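Local coordinates for protein 401aa long hypothetical glucose-1-phosphate thymidylyltransferase (PDB 2GGQ) that probably catalyses nucleotidyl and acetyl transfer in UDP-N-acetylglucosamine and UDP-N-acetylgalactosamine synthesis, and is seen here with bound thymidine triphosphate, at residues I5-S10 with I49-S54; G121-N126 with P152-N157; F228-G233 with I246-A251. All blocks are in the same frame, centred on the assembly; numbering follows the deposited sequence.

In the fold
Interactions 1 and 2 belong to the mixed sheet of the nucleotidyltransferase part, where strand 93-97 lies between strands 2-7 and 155-163. Their centres are 24 Å apart and their nearest atoms about 9 Å. Interaction 1 carries part of the nucleotide site: Ala8 N and Ser10 OG hydrogen-bond to the bound TTP. Interaction 2 contains Asn157, which probably binds the sugar phosphate, and its Ile156 side chain is about 11 Å from TTP, consistent with the two contacts serving neighbouring parts of one active-site region. Interaction 3 joins the first strands of the C-terminal hexapeptide beta-helix; its centre is 33 Å from that of interaction 1 and 38 Å from that of interaction 2, away from these sites.

Interaction 1. Residues I5-S10 with I49-S54. With TTP (thymidine-5'-triphosphate), chain E.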
# COMPACT_ATOMS: atom_id res chain seq x y z
N ILE A 5 13.00 0.73 9.27
CA ILE A 5 12.00 0.89 8.20
C ILE A 5 12.03 2.33 7.76
O ILE A 5 11.87 3.25 8.59
CB ILE A 5 10.58 0.46 8.67
CG1 ILE A 5 10.64 -0.96 9.27
CG2 ILE A 5 9.55 0.56 7.48
CD1 ILE A 5 9.34 -1.48 9.94
N LEU A 6 12.34 2.55 6.48
CA LEU A 6 12.41 3.89 5.93
C LEU A 6 11.00 4.24 5.47
O LEU A 6 10.52 3.76 4.43
CB LEU A 6 13.41 3.99 4.78
CG LEU A 6 14.79 3.37 5.08
CD1 LEU A 6 15.70 3.53 3.88
CD2 LEU A 6 15.40 3.98 6.32
N ALA A 7 10.33 5.02 6.32
CA ALA A 7 8.91 5.32 6.15
C ALA A 7 8.65 6.83 6.09
O ALA A 7 7.59 7.31 6.55
CB ALA A 7 8.11 4.70 7.26
N ALA A 8 9.62 7.56 5.57
CA ALA A 8 9.53 9.02 5.51
C ALA A 8 9.34 9.56 4.08
O ALA A 8 9.66 10.72 3.79
CB ALA A 8 10.76 9.64 6.18
N GLY A 9 8.82 8.72 3.20
CA GLY A 9 8.46 9.12 1.84
C GLY A 9 7.25 10.05 1.88
O GLY A 9 6.49 10.08 2.87
N SER A 10 7.09 10.84 0.83
CA SER A 10 6.03 11.82 0.79
C SER A 10 4.64 11.23 0.49
O SER A 10 3.64 11.87 0.76
CB SER A 10 6.37 12.92 -0.20
OG SER A 10 6.94 12.35 -1.36
N ILE A 49 13.51 -2.55 16.40
CA ILE A 49 13.03 -2.02 15.12
C ILE A 49 12.84 -0.52 15.32
O ILE A 49 12.26 -0.10 16.33
CB ILE A 49 11.68 -2.67 14.71
CG1 ILE A 49 11.82 -4.20 14.61
CG2 ILE A 49 11.16 -2.05 13.38
CD1 ILE A 49 10.53 -5.01 14.68
N THR A 50 13.34 0.24 14.37
CA THR A 50 13.18 1.67 14.34
C THR A 50 12.49 2.06 13.02
O THR A 50 12.90 1.61 11.94
CB THR A 50 14.58 2.36 14.42
OG1 THR A 50 15.16 2.06 15.69
CG2 THR A 50 14.49 3.92 14.26
N VAL A 51 11.47 2.88 13.11
CA VAL A 51 10.89 3.45 11.90
C VAL A 51 11.34 4.86 11.79
O VAL A 51 11.22 5.63 12.74
CB VAL A 51 9.34 3.44 11.93
CG1 VAL A 51 8.78 3.71 10.51
CG2 VAL A 51 8.85 2.12 12.44
N ILE A 52 11.85 5.23 10.62
CA ILE A 52 12.21 6.61 10.34
C ILE A 52 11.03 7.30 9.59
O ILE A 52 10.58 6.80 8.56
CB ILE A 52 13.47 6.64 9.51
CG1 ILE A 52 14.63 6.02 10.36
CG2 ILE A 52 13.78 8.06 9.09
CD1 ILE A 52 15.80 5.56 9.55
N VAL A 53 10.54 8.41 10.13
CA VAL A 53 9.29 9.04 9.66
C VAL A 53 9.51 10.53 9.36
O VAL A 53 10.49 11.12 9.82
CB VAL A 53 8.14 8.89 10.70
CG1 VAL A 53 7.88 7.42 11.08
CG2 VAL A 53 8.40 9.70 12.00
N SER A 54 8.59 11.16 8.63
CA SER A 54 8.63 12.61 8.50
C SER A 54 8.17 13.18 9.83
O SER A 54 7.42 12.51 10.55
CB SER A 54 7.69 13.08 7.39
OG SER A 54 6.37 12.70 7.72
PA TTP E . 9.26 6.47 -3.24
O1A TTP E . 9.60 6.47 -4.73
O2A TTP E . 9.54 5.10 -2.63
O3A TTP E . 7.66 6.82 -3.03
PB TTP E . 7.22 8.01 -2.02
O1B TTP E . 6.07 7.77 -1.10
O2B TTP E . 8.36 8.32 -1.08
O3B TTP E . 7.13 9.29 -2.97
PG TTP E . 5.88 9.86 -3.77
O1G TTP E . 4.70 8.91 -3.63
O2G TTP E . 5.52 11.24 -3.27
O3G TTP E . 6.41 9.99 -5.18
O5' TTP E . 10.07 7.70 -2.54
C5' TTP E . 10.17 8.98 -3.22
C4' TTP E . 10.28 10.27 -2.38
O4' TTP E . 10.29 10.17 -0.94
C3' TTP E . 11.63 10.88 -2.67
O3' TTP E . 11.49 12.30 -2.56
C2' TTP E . 12.55 10.33 -1.57
C1' TTP E . 11.62 10.39 -0.37
N1 TTP E . 11.87 9.49 0.80
C2 TTP E . 12.36 10.04 2.04
O2 TTP E . 12.65 11.26 2.17
N3 TTP E . 12.54 9.27 3.12
C4 TTP E . 12.26 7.97 3.07
O4 TTP E . 12.43 7.30 4.10
C5 TTP E . 11.76 7.36 1.83
C5M TTP E . 11.43 5.88 1.76
C6 TTP E . 11.58 8.18 0.71
O HOH W 1 6.19 9.34 7.36
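The peptide group between Ala8 and Gly9 lies nearly parallel over one face of the thymine of TTP, with Gly9 N 3.5 Å from TTP C4, while the methyl of Ala8 fits between the nucleotide and the carbonyl carbon of Val53. At the edge of the ring, Leu6 CB lies near O4 and the ring methyl C5M. Ala8 N donates to TTP O4 at 3.2 Å from above the ring plane, on the side of the Ala8-Gly9 peptide. The segments Ile5-Ala7 and Ile49-Val53 run parallel, their axes 20° apart. Ile52 is gripped at both backbone polar atoms: its N donates to Ile5 O at 2.8 Å, nearly straight, and its O accepts Ala7 N in the carbonyl plane through a more bent bond of 141° at the hydrogen. Next to this bond a water donates to Ala7 O and accepts from Ser54 N.

Leu6 and Ile52 lie side by side, CD2 to CD1 at 3.6 Å. On the other face Val51 has CG1 anti to its backbone N (chi1 -166°), which presses that methyl against Ala7 CB at a tight 3.5 Å. Helix 33-43 packs on Ile5 and Val51 as the crossover of this beta-alpha-beta unit. At the phosphate end Ser10 OG donates to TTP O2G at 2.6 Å, and a side chain at Gly9 would collide with O2B; Arg13, Lys23 and Gln73 also bond TTP. Thymine and uracil both carry the O4 acceptor, so this contact does not depend on the ring methyl, consistent with use of both dTTP and UTP.

Interaction 2. Residues G121-N126 with P152-N157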
# COMPACT_ATOMS: atom_id res chain seq x y z
N GLY A 121 17.02 -8.56 -4.69
CA GLY A 121 16.50 -8.11 -5.98
C GLY A 121 15.29 -8.97 -6.32
O GLY A 121 15.18 -10.11 -5.89
N VAL A 122 14.37 -8.41 -7.09
CA VAL A 122 13.18 -9.16 -7.45
C VAL A 122 12.87 -8.84 -8.92
O VAL A 122 13.07 -7.72 -9.38
CB VAL A 122 12.00 -8.79 -6.50
CG1 VAL A 122 11.61 -7.32 -6.67
CG2 VAL A 122 10.79 -9.75 -6.68
N LYS A 123 12.42 -9.84 -9.67
CA LYS A 123 12.11 -9.59 -11.10
C LYS A 123 10.73 -8.98 -11.27
O LYS A 123 9.73 -9.52 -10.76
CB LYS A 123 12.28 -10.87 -11.91
CG LYS A 123 13.70 -11.40 -11.90
CD LYS A 123 13.77 -12.69 -12.68
CE LYS A 123 15.15 -13.28 -12.63
NZ LYS A 123 15.04 -14.72 -12.98
N VAL A 124 10.67 -7.84 -11.97
CA VAL A 124 9.39 -7.20 -12.28
C VAL A 124 9.11 -7.32 -13.78
O VAL A 124 9.88 -7.96 -14.51
CB VAL A 124 9.29 -5.73 -11.75
CG1 VAL A 124 9.29 -5.69 -10.21
CG2 VAL A 124 10.35 -4.84 -12.32
N SER A 125 8.01 -6.73 -14.25
CA SER A 125 7.76 -6.70 -15.69
C SER A 125 7.92 -5.27 -16.20
O SER A 125 8.04 -5.04 -17.41
CB SER A 125 6.39 -7.28 -16.04
OG SER A 125 5.36 -6.50 -15.46
N ASN A 126 7.97 -4.32 -15.27
CA ASN A 126 8.19 -2.92 -15.60
C ASN A 126 9.46 -2.31 -14.96
O ASN A 126 9.36 -1.32 -14.23
CB ASN A 126 6.95 -2.09 -15.24
CG ASN A 126 6.63 -2.13 -13.75
OD1 ASN A 126 6.58 -3.20 -13.13
ND2 ASN A 126 6.40 -0.96 -13.18
N PRO A 152 18.06 -3.31 -19.02
CA PRO A 152 19.23 -4.20 -19.04
C PRO A 152 18.92 -5.57 -18.44
O PRO A 152 19.57 -6.56 -18.79
CB PRO A 152 20.25 -3.46 -18.16
CG PRO A 152 19.75 -2.05 -18.07
CD PRO A 152 18.27 -2.18 -18.10
N SER A 153 17.94 -5.59 -17.53
CA SER A 153 17.59 -6.79 -16.76
C SER A 153 16.17 -6.68 -16.19
O SER A 153 15.65 -5.58 -16.00
CB SER A 153 18.59 -7.00 -15.62
OG SER A 153 18.21 -8.08 -14.80
N ASN A 154 15.55 -7.85 -15.97
CA ASN A 154 14.34 -8.03 -15.14
C ASN A 154 14.53 -7.60 -13.67
O ASN A 154 13.61 -7.08 -13.03
CB ASN A 154 14.03 -9.54 -15.07
CG ASN A 154 13.18 -10.02 -16.21
OD1 ASN A 154 12.01 -9.65 -16.32
ND2 ASN A 154 13.75 -10.90 -17.05
N LEU A 155 15.72 -7.89 -13.15
CA LEU A 155 16.01 -7.88 -11.71
C LEU A 155 16.16 -6.47 -11.20
O LEU A 155 17.01 -5.73 -11.70
CB LEU A 155 17.32 -8.63 -11.45
CG LEU A 155 17.51 -9.71 -10.38
CD1 LEU A 155 18.87 -9.51 -9.70
CD2 LEU A 155 16.42 -9.77 -9.36
N ILE A 156 15.35 -6.11 -10.21
CA ILE A 156 15.38 -4.74 -9.65
C ILE A 156 15.59 -4.77 -8.13
O ILE A 156 15.37 -5.79 -7.49
CB ILE A 156 14.09 -3.89 -9.99
CG1 ILE A 156 12.82 -4.57 -9.44
CG2 ILE A 156 13.97 -3.61 -11.51
CD1 ILE A 156 12.28 -3.93 -8.20
N ASN A 157 15.97 -3.63 -7.58
CA ASN A 157 16.17 -3.42 -6.17
C ASN A 157 14.85 -3.59 -5.43
O ASN A 157 13.93 -2.76 -5.57
CB ASN A 157 16.76 -2.04 -5.94
CG ASN A 157 17.01 -1.74 -4.49
OD1 ASN A 157 17.03 -2.65 -3.64
ND2 ASN A 157 17.22 -0.49 -4.19
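Gly121-Lys123 and Leu155-Asn157 pair as antiparallel strands whose short axes stand at 137°, with Val122 and Ile156 as the hydrogen-bonded pair: Val122 N donates to Ile156 O at 2.8 Å in the carbonyl plane, whereas Ile156 N reaches Val122 O from above its plane. A third bond, from Val124 N to Asn154 O at 3.2 Å, carries the pairing beyond the regular strands.

Val122 and Ile156 lie side by side on one face, CG1 to CD1. Ile156 has CG1 placed between its backbone N and carbonyl carbon (chi1 60°), which brings this methylene to 3.2 Å from Val122 O and turns it toward Val124. Val124 crosses Ile156 at about a right angle, and both of its methyls rest on Ile156 CG1, each at 3.8 Å. Trp206 of strand 206-208 touches all three of these side chains.

On the opposite face, Leu155 as modelled, in an unusual conformation, brings CD2 to 3.3 Å from Gly121 C; this close approach is doubtful in detail, though a side chain on Gly121 would probably crowd that methyl. The aliphatic part of Lys123 crosses Asn154 obliquely, CG lying 3.7 Å from Asn154 CB, and then extends to a weak, long ion pair with Glu201. Ser153 OG accepts from Leu155 N at 3.0 Å, an ST turn that leads into strand 155-163.

Asn157 starts its side chain away from strand 117-123; OD1 is hydrogen-bonded to Gly159 N and ND2 to Tyr161 OH. Three backbone bonds and the apolar packing round Ile156 thus hold together the two strands, one of which carries Asn157, a probable sugar-phosphate-binding residue.

Interaction 3. Residues F228-G233 with I246-A251; sequences FSQNLG and IIEEDA
Gln230-Asn231 and Ile246-Ile247 are paired as parallel strands at the start of the hexapeptide-repeat domain, a beta-helix that is left-handed in this family, with strand 230-231 at the outer end of its eight-stranded sheet. Two nearly straight bonds, each 2.9 Å, link the coils: Ile247 N donates to Gln230 O, and Leu232 N to Ile247 O.

Gln230 holds CG between its backbone N and carbonyl carbon (chi1 46°), so that the chain crosses obliquely over Ile246, with CG 3.8 Å from Ile246 CG2. At the end of the extended chain, NE2 donates to Phe228 O at 3.0 Å within both the amide and the carbonyl planes. With an alanine here, Ile246 CG2 would probably be less covered, and Phe228 O would lose this donor, which is likely to let the entering loop move.

On the other face, Asn231 OD1 rests 3.5 Å from Ile247 CG2 and accepts Gly233 N from above its carbonyl plane, forming an Asx turn. Gly233 suits this corner, since a CB there would clash with Ile247 CG2 and Ala251 O. The second coil turns through a type II beta turn from Glu248 to Ala251. Beside it, Glu249 CA makes a straight C-H...O contact to Leu232 O, 3.6 Å away, and a water donates to that same oxygen while accepting from Asp250 N. Strand 263-265 continues the sheet beyond Ile246. Backbone bonds thus stack the coils, while the Gln230 amide ties the incoming Phe228 and the Asn231 amide closes the Asx turn that follows.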
# COMPACT_ATOMS: atom_id res chain seq x y z
N PHE A 228 -8.03 -18.17 5.28
CA PHE A 228 -8.90 -19.28 4.91
C PHE A 228 -10.34 -18.99 5.30
O PHE A 228 -10.60 -18.28 6.28
CB PHE A 228 -8.45 -20.58 5.60
CG PHE A 228 -7.16 -21.14 5.08
CD1 PHE A 228 -6.76 -20.94 3.75
CD2 PHE A 228 -6.34 -21.92 5.92
CE1 PHE A 228 -5.55 -21.47 3.27
CE2 PHE A 228 -5.14 -22.47 5.45
CZ PHE A 228 -4.74 -22.24 4.12
N SER A 229 -11.27 -19.54 4.53
CA SER A 229 -12.72 -19.48 4.80
C SER A 229 -13.02 -19.73 6.29
O SER A 229 -12.60 -20.74 6.85
CB SER A 229 -13.42 -20.54 3.94
OG SER A 229 -14.71 -20.11 3.50
N GLN A 230 -13.71 -18.80 6.94
CA GLN A 230 -14.07 -18.96 8.35
C GLN A 230 -15.29 -18.12 8.68
O GLN A 230 -15.54 -17.10 8.06
CB GLN A 230 -12.89 -18.58 9.29
CG GLN A 230 -12.18 -17.25 8.93
CD GLN A 230 -10.83 -17.01 9.67
OE1 GLN A 230 -10.81 -16.60 10.83
NE2 GLN A 230 -9.71 -17.24 8.95
N ASN A 231 -16.05 -18.57 9.67
CA ASN A 231 -17.13 -17.75 10.14
C ASN A 231 -17.11 -17.57 11.64
O ASN A 231 -17.51 -18.46 12.37
CB ASN A 231 -18.50 -18.27 9.66
CG ASN A 231 -19.64 -17.45 10.20
OD1 ASN A 231 -19.45 -16.31 10.61
ND2 ASN A 231 -20.83 -18.03 10.25
N LEU A 232 -16.64 -16.39 12.08
CA LEU A 232 -16.65 -16.01 13.50
C LEU A 232 -17.78 -15.01 13.85
O LEU A 232 -17.87 -14.48 14.98
CB LEU A 232 -15.29 -15.44 13.90
CG LEU A 232 -14.04 -16.31 13.65
CD1 LEU A 232 -12.80 -15.60 14.18
CD2 LEU A 232 -14.16 -17.71 14.23
N GLY A 233 -18.65 -14.76 12.87
CA GLY A 233 -19.73 -13.78 13.02
C GLY A 233 -21.11 -14.41 13.18
O GLY A 233 -21.24 -15.57 13.63
N ILE A 246 -14.32 -14.94 4.49
CA ILE A 246 -13.86 -14.71 5.84
C ILE A 246 -14.83 -13.76 6.49
O ILE A 246 -14.94 -12.59 6.09
CB ILE A 246 -12.43 -14.12 5.89
CG1 ILE A 246 -11.42 -15.12 5.31
CG2 ILE A 246 -12.04 -13.77 7.33
CD1 ILE A 246 -11.35 -15.13 3.81
N ILE A 247 -15.52 -14.25 7.50
CA ILE A 247 -16.40 -13.42 8.31
C ILE A 247 -15.72 -13.30 9.67
O ILE A 247 -15.57 -14.30 10.38
CB ILE A 247 -17.81 -14.04 8.40
CG1 ILE A 247 -18.35 -14.28 6.98
CG2 ILE A 247 -18.75 -13.15 9.23
CD1 ILE A 247 -19.65 -15.08 6.91
N GLU A 248 -15.30 -12.08 10.02
CA GLU A 248 -14.61 -11.85 11.29
C GLU A 248 -15.57 -11.63 12.46
O GLU A 248 -16.78 -11.53 12.28
CB GLU A 248 -13.63 -10.69 11.17
CG GLU A 248 -12.56 -10.90 10.12
CD GLU A 248 -11.37 -11.69 10.65
OE1 GLU A 248 -11.57 -12.59 11.51
OE2 GLU A 248 -10.23 -11.39 10.22
N GLU A 249 -15.02 -11.58 13.68
CA GLU A 249 -15.85 -11.54 14.86
C GLU A 249 -16.69 -10.30 14.92
O GLU A 249 -16.27 -9.23 14.49
CB GLU A 249 -14.98 -11.67 16.14
CG GLU A 249 -14.41 -10.39 16.65
CD GLU A 249 -13.54 -10.55 17.89
OE1 GLU A 249 -13.69 -11.57 18.60
OE2 GLU A 249 -12.70 -9.64 18.14
N ASP A 250 -17.89 -10.46 15.48
CA ASP A 250 -18.89 -9.41 15.63
C ASP A 250 -19.51 -8.89 14.32
O ASP A 250 -20.30 -7.93 14.35
CB ASP A 250 -18.33 -8.24 16.44
CG ASP A 250 -18.12 -8.58 17.92
OD1 ASP A 250 -18.79 -9.47 18.49
OD2 ASP A 250 -17.28 -7.88 18.52
N ALA A 251 -19.16 -9.51 13.19
CA ALA A 251 -19.79 -9.17 11.92
C ALA A 251 -21.19 -9.78 11.91
O ALA A 251 -21.40 -10.89 12.46
CB ALA A 251 -18.95 -9.66 10.73
O HOH W 2 -19.01 -12.89 16.54